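Local coordinates for STIL N-terminal domain-containing protein (Trichoplax adhaerens, PDB 5OI9) that is of incompletely defined function but, as a STIL N-terminal domain, probably takes part in centriole assembly, in which STIL binds CEP85 to ensure PLK4 activation, at residues 241-246 against 299-304; 259-264 against 270-275. All coordinates share one frame; numbering follows the deposited sequence.

Both contacts are buried and apolar, with no hydrogen bond between their segments, yet they serve different faces of one mixed sheet. Contact 2 lies nearer the centre of the chain (about 13 Å between centres, against about 21 Å for contact 1) and buries 273 Å² rather than 132 Å². It seats helix 270-281 on strand 256-264. Contact 1 joins strands 241-245 and 296-302, which are not neighbours in the sheet, on the face that receives helix 210-216. The two meet through the pairing of strands 256-264 and 296-302, where Tyr301 N lies 2.8 Å from Val261 O, a probable hydrogen bond. Contact 1 rests on two side-chain pairs, contact 2 on six methyl and ring pairs.

Contact 1 of 2, residues 241-246 against 299-304; sequences LLLVLD and VLYTQT
Leu243 and Tyr301 approach from opposite directions, and the CD1 methyl of Leu243 comes against the hydroxyl of Tyr301, 3.4 Å from its OH. The same methyl is 4.2 Å from both Tyr301 CE2 and Tyr301 CZ and stands obliquely to the ring. Extension explains the reach: Leu243 has CG anti to its carbonyl carbon (chi1 -55°) and CD1 anti to CA (chi2 -166°), which sends CD1 forward. Leu241 repeats this shape two residues earlier and brings its own CD1 to 4.3 Å from Val299 CG2, a looser methyl contact.

The strands that carry these groups are separated in the sheet by strands 256-264 and 229-235, yet the CA atoms of Leu243 and Val299 are 9.2 Å apart, closer than three spacings of a flat sheet would allow. This implies that the sheet curls here, with this face on the inside of the bend. Trp260 and Val233 of the intervening strands also touch Leu243, and Leu215 of helix 210-216 touches both Leu243 and Tyr301.

With no polar bond between the segments, the contact depends on dispersion and hydrophobic burial; strand alignment is left to backbone hydrogen bonds with the intervening strands.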
loop_
_atom_site.group_PDB
_atom_site.type_symbol
_atom_site.label_atom_id
_atom_site.label_comp_id
_atom_site.label_asym_id
_atom_site.label_seq_id
_atom_site.Cartn_x
_atom_site.Cartn_y
_atom_site.Cartn_z
ATOM N N LEU A 241 18.036 21.151 -10.949
ATOM C CA LEU A 241 17.269 20.375 -9.986
ATOM C C LEU A 241 17.969 20.338 -8.635
ATOM O O LEU A 241 19.185 20.140 -8.555
ATOM C CB LEU A 241 17.057 18.948 -10.497
ATOM C CG LEU A 241 16.437 18.798 -11.885
ATOM C CD1 LEU A 241 16.208 17.330 -12.212
ATOM C CD2 LEU A 241 15.137 19.585 -11.985
ATOM N N LEU A 242 17.187 20.523 -7.575
ATOM C CA LEU A 242 17.663 20.419 -6.202
ATOM C C LEU A 242 16.910 19.289 -5.517
ATOM O O LEU A 242 15.675 19.281 -5.511
ATOM C CB LEU A 242 17.462 21.736 -5.446
ATOM C CG LEU A 242 18.568 22.783 -5.566
ATOM C CD1 LEU A 242 18.108 24.125 -5.016
ATOM C CD2 LEU A 242 19.803 22.305 -4.825
ATOM N N LEU A 243 17.648 18.342 -4.945
ATOM C CA LEU A 243 17.040 17.211 -4.259
ATOM C C LEU A 243 16.757 17.577 -2.810
ATOM O O LEU A 243 17.569 18.231 -2.150
ATOM C CB LEU A 243 17.944 15.981 -4.328
ATOM C CG LEU A 243 18.387 15.529 -5.724
ATOM C CD1 LEU A 243 18.981 14.132 -5.661
ATOM C CD2 LEU A 243 17.241 15.582 -6.722
ATOM N N VAL A 244 15.596 17.150 -2.318
ATOM C CA VAL A 244 15.115 17.524 -0.995
ATOM C C VAL A 244 14.714 16.267 -0.237
ATOM O O VAL A 244 14.115 15.349 -0.808
ATOM C CB VAL A 244 13.926 18.507 -1.086
ATOM C CG1 VAL A 244 13.552 19.019 0.289
ATOM C CG2 VAL A 244 14.252 19.671 -2.016
ATOM N N LEU A 245 15.046 16.227 1.053
ATOM C CA LEU A 245 14.609 15.134 1.909
ATOM C C LEU A 245 13.100 15.192 2.121
ATOM O O LEU A 245 12.489 16.265 2.100
ATOM C CB LEU A 245 15.328 15.195 3.255
ATOM C CG LEU A 245 16.845 15.022 3.222
ATOM C CD1 LEU A 245 17.435 15.204 4.612
ATOM C CD2 LEU A 245 17.205 13.659 2.656
ATOM N N ASP A 246 12.493 14.020 2.340
ATOM C CA ASP A 246 11.047 13.966 2.535
ATOM C C ASP A 246 10.609 14.546 3.876
ATOM O O ASP A 246 9.403 14.663 4.115
ATOM C CB ASP A 246 10.535 12.526 2.392
ATOM C CG ASP A 246 11.110 11.574 3.438
ATOM O OD1 ASP A 246 11.867 12.018 4.326
ATOM O OD2 ASP A 246 10.797 10.362 3.364
ATOM N N VAL A 299 13.661 11.278 -10.704
ATOM C CA VAL A 299 15.076 10.930 -10.711
ATOM C C VAL A 299 15.195 9.598 -9.986
ATOM O O VAL A 299 15.011 9.525 -8.767
ATOM C CB VAL A 299 15.935 12.018 -10.053
ATOM C CG1 VAL A 299 17.405 11.658 -10.137
ATOM C CG2 VAL A 299 15.678 13.365 -10.717
ATOM N N LEU A 300 15.479 8.537 -10.735
ATOM C CA LEU A 300 15.406 7.171 -10.229
ATOM C C LEU A 300 16.816 6.626 -10.045
ATOM O O LEU A 300 17.520 6.364 -11.026
ATOM C CB LEU A 300 14.597 6.291 -11.179
ATOM C CG LEU A 300 14.210 4.906 -10.660
ATOM C CD1 LEU A 300 13.391 5.026 -9.384
ATOM C CD2 LEU A 300 13.440 4.141 -11.724
ATOM N N TYR A 301 17.218 6.439 -8.789
ATOM C CA TYR A 301 18.506 5.833 -8.456
ATOM C C TYR A 301 18.296 4.336 -8.272
ATOM O O TYR A 301 17.956 3.863 -7.187
ATOM C CB TYR A 301 19.093 6.470 -7.201
ATOM C CG TYR A 301 19.428 7.931 -7.363
ATOM C CD1 TYR A 301 20.672 8.329 -7.836
ATOM C CD2 TYR A 301 18.500 8.917 -7.044
ATOM C CE1 TYR A 301 20.984 9.665 -7.988
ATOM C CE2 TYR A 301 18.804 10.254 -7.192
ATOM C CZ TYR A 301 20.047 10.623 -7.666
ATOM O OH TYR A 301 20.355 11.954 -7.816
ATOM N N THR A 302 18.497 3.577 -9.344
ATOM C CA THR A 302 18.343 2.134 -9.240
ATOM C C THR A 302 19.580 1.508 -8.602
ATOM O O THR A 302 20.684 2.062 -8.635
ATOM C CB THR A 302 18.088 1.504 -10.612
ATOM O OG1 THR A 302 19.270 1.596 -11.417
ATOM C CG2 THR A 302 16.937 2.206 -11.316
ATOM N N GLN A 303 19.378 0.331 -8.013
ATOM C CA GLN A 303 20.454 -0.401 -7.359
ATOM C C GLN A 303 21.364 -1.123 -8.342
ATOM O O GLN A 303 22.426 -1.605 -7.935
ATOM C CB GLN A 303 19.876 -1.418 -6.371
ATOM C CG GLN A 303 19.082 -0.811 -5.229
ATOM C CD GLN A 303 18.312 -1.854 -4.441
ATOM O OE1 GLN A 303 17.833 -2.840 -5.001
ATOM N NE2 GLN A 303 18.194 -1.643 -3.135
ATOM N N THR A 304 20.983 -1.208 -9.615
ATOM C CA THR A 304 21.725 -1.988 -10.594
ATOM C C THR A 304 22.501 -1.137 -11.590
ATOM O O THR A 304 23.157 -1.695 -12.475
ATOM C CB THR A 304 20.774 -2.925 -11.351
ATOM O OG1 THR A 304 19.756 -2.156 -12.008
ATOM C CG2 THR A 304 20.114 -3.906 -10.388
#

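Contact 2 of 2, residues 259-264 against 270-275; sequences IWVDGV and PYVWSA
A chi1 of -180° at Tyr271 puts CG trans to the backbone N and swings the ring alongside Val261, whose CG1 likewise lies trans to its own N and meets the ring edge near its plane. CG1 is 3.7 Å from Tyr271 CD2, and the two side chains run by one another in opposing senses. This is the first half of a beta-alpha-beta crossover: strand 256-264, helix 270-281, then strand 296-302, parallel to the first and paired with it. The helix runs nearly antiparallel to its strand (158° between segment axes) at 9.3 Å, close to the usual spacing of a helix packed on a sheet.

Two methyls of one valine serve different helix positions. Val261 CG1 also lies 4.1 Å from Val272 CG2, while its CG2 is 3.9 Å from Ala275 CB. Ile259 takes the less common chi1 of 62°, with CG1 flanked by both the N and the carbonyl carbon, and its extended CD1 comes to 3.6 Å from the same Ala275 CB. The small alanine thus receives two branched neighbours. Beyond the corner at Gly263, Val264 faces the helix again, its CG2 lying 4.0 Å from Val272 CG2.

Leu298, on the returning strand, touches both Ile259 and Val272, so strand 296-302 shares in the helix packing. Within the helical segment, Pro270 O is gripped from opposite faces of its carbonyl plane, by Ser274 OG at 2.8 Å and by Ser274 N at 3.0 Å.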
loop_
_atom_site.group_PDB
_atom_site.type_symbol
_atom_site.label_atom_id
_atom_site.label_comp_id
_atom_site.label_asym_id
_atom_site.label_seq_id
_atom_site.Cartn_x
_atom_site.Cartn_y
_atom_site.Cartn_z
ATOM N N ILE A 259 9.950 14.146 -8.022
ATOM C CA ILE A 259 10.406 13.307 -6.921
ATOM C C ILE A 259 11.692 12.599 -7.322
ATOM O O ILE A 259 12.045 12.515 -8.500
ATOM C CB ILE A 259 9.352 12.252 -6.515
ATOM C CG1 ILE A 259 9.074 11.312 -7.692
ATOM C CG2 ILE A 259 8.072 12.916 -6.041
ATOM C CD1 ILE A 259 8.105 10.181 -7.370
ATOM N N TRP A 260 12.397 12.090 -6.314
ATOM C CA TRP A 260 13.484 11.148 -6.524
ATOM C C TRP A 260 13.215 9.899 -5.696
ATOM O O TRP A 260 12.599 9.964 -4.628
ATOM C CB TRP A 260 14.857 11.750 -6.170
ATOM C CG TRP A 260 15.026 12.166 -4.741
ATOM C CD1 TRP A 260 14.840 13.417 -4.222
ATOM C CD2 TRP A 260 15.439 11.337 -3.648
ATOM N NE1 TRP A 260 15.104 13.414 -2.874
ATOM C CE2 TRP A 260 15.472 12.150 -2.496
ATOM C CE3 TRP A 260 15.777 9.985 -3.529
ATOM C CZ2 TRP A 260 15.827 11.656 -1.243
ATOM C CZ3 TRP A 260 16.126 9.494 -2.281
ATOM C CH2 TRP A 260 16.150 10.329 -1.156
ATOM N N VAL A 261 13.653 8.752 -6.214
ATOM C CA VAL A 261 13.447 7.464 -5.562
ATOM C C VAL A 261 14.754 6.683 -5.599
ATOM O O VAL A 261 15.451 6.669 -6.620
ATOM C CB VAL A 261 12.305 6.661 -6.225
ATOM C CG1 VAL A 261 12.220 5.255 -5.636
ATOM C CG2 VAL A 261 10.975 7.386 -6.056
ATOM N N ASP A 262 15.082 6.035 -4.483
ATOM C CA ASP A 262 16.309 5.268 -4.336
ATOM C C ASP A 262 15.979 3.876 -3.811
ATOM O O ASP A 262 14.984 3.678 -3.109
ATOM C CB ASP A 262 17.282 5.982 -3.380
ATOM C CG ASP A 262 18.580 5.226 -3.183
ATOM O OD1 ASP A 262 18.969 4.455 -4.083
ATOM O OD2 ASP A 262 19.206 5.400 -2.115
ATOM N N GLY A 263 16.816 2.906 -4.170
ATOM C CA GLY A 263 16.737 1.583 -3.581
ATOM C C GLY A 263 15.807 0.601 -4.254
ATOM O O GLY A 263 15.345 -0.335 -3.594
ATOM N N VAL A 264 15.513 0.777 -5.540
ATOM C CA VAL A 264 14.711 -0.177 -6.294
ATOM C C VAL A 264 15.545 -0.689 -7.460
ATOM O O VAL A 264 16.565 -0.104 -7.832
ATOM C CB VAL A 264 13.385 0.431 -6.801
ATOM C CG1 VAL A 264 12.566 0.972 -5.642
ATOM C CG2 VAL A 264 13.659 1.521 -7.825
ATOM N N PRO A 270 6.607 -1.354 -7.122
ATOM C CA PRO A 270 5.408 -0.616 -6.684
ATOM C C PRO A 270 5.708 0.569 -5.779
ATOM O O PRO A 270 4.855 1.455 -5.643
ATOM C CB PRO A 270 4.576 -1.685 -5.958
ATOM C CG PRO A 270 5.532 -2.793 -5.648
ATOM C CD PRO A 270 6.571 -2.771 -6.726
ATOM N N TYR A 271 6.891 0.621 -5.163
ATOM C CA TYR A 271 7.253 1.786 -4.362
ATOM C C TYR A 271 7.361 3.044 -5.218
ATOM O O TYR A 271 7.067 4.144 -4.737
ATOM C CB TYR A 271 8.569 1.531 -3.627
ATOM C CG TYR A 271 9.028 2.684 -2.761
ATOM C CD1 TYR A 271 8.573 2.818 -1.455
ATOM C CD2 TYR A 271 9.921 3.633 -3.246
ATOM C CE1 TYR A 271 8.988 3.866 -0.659
ATOM C CE2 TYR A 271 10.343 4.683 -2.455
ATOM C CZ TYR A 271 9.873 4.796 -1.161
ATOM O OH TYR A 271 10.291 5.837 -0.367
ATOM N N VAL A 272 7.786 2.905 -6.476
ATOM C CA VAL A 272 7.908 4.064 -7.357
ATOM C C VAL A 272 6.537 4.663 -7.640
ATOM O O VAL A 272 6.333 5.877 -7.520
ATOM C CB VAL A 272 8.631 3.673 -8.658
ATOM C CG1 VAL A 272 8.673 4.855 -9.617
ATOM C CG2 VAL A 272 10.035 3.173 -8.353
ATOM N N TRP A 273 5.582 3.817 -8.031
ATOM C CA TRP A 273 4.207 4.268 -8.215
ATOM C C TRP A 273 3.654 4.888 -6.938
ATOM O O TRP A 273 2.930 5.889 -6.989
ATOM C CB TRP A 273 3.342 3.094 -8.667
ATOM C CG TRP A 273 1.884 3.398 -8.816
ATOM C CD1 TRP A 273 1.256 3.893 -9.922
ATOM C CD2 TRP A 273 0.861 3.196 -7.832
ATOM N NE1 TRP A 273 -0.092 4.023 -9.684
ATOM C CE2 TRP A 273 -0.360 3.598 -8.410
ATOM C CE3 TRP A 273 0.860 2.716 -6.519
ATOM C CZ2 TRP A 273 -1.570 3.535 -7.720
ATOM C CZ3 TRP A 273 -0.343 2.657 -5.835
ATOM C CH2 TRP A 273 -1.539 3.065 -6.436
ATOM N N SER A 274 4.002 4.315 -5.780
ATOM C CA SER A 274 3.517 4.848 -4.512
ATOM C C SER A 274 4.043 6.255 -4.266
ATOM O O SER A 274 3.311 7.123 -3.772
ATOM C CB SER A 274 3.915 3.918 -3.366
ATOM O OG SER A 274 3.354 2.626 -3.538
ATOM N N ALA A 275 5.311 6.503 -4.610
ATOM C CA ALA A 275 5.860 7.847 -4.472
ATOM C C ALA A 275 5.180 8.819 -5.428
ATOM O O ALA A 275 4.876 9.957 -5.050
ATOM C CB ALA A 275 7.369 7.819 -4.703
#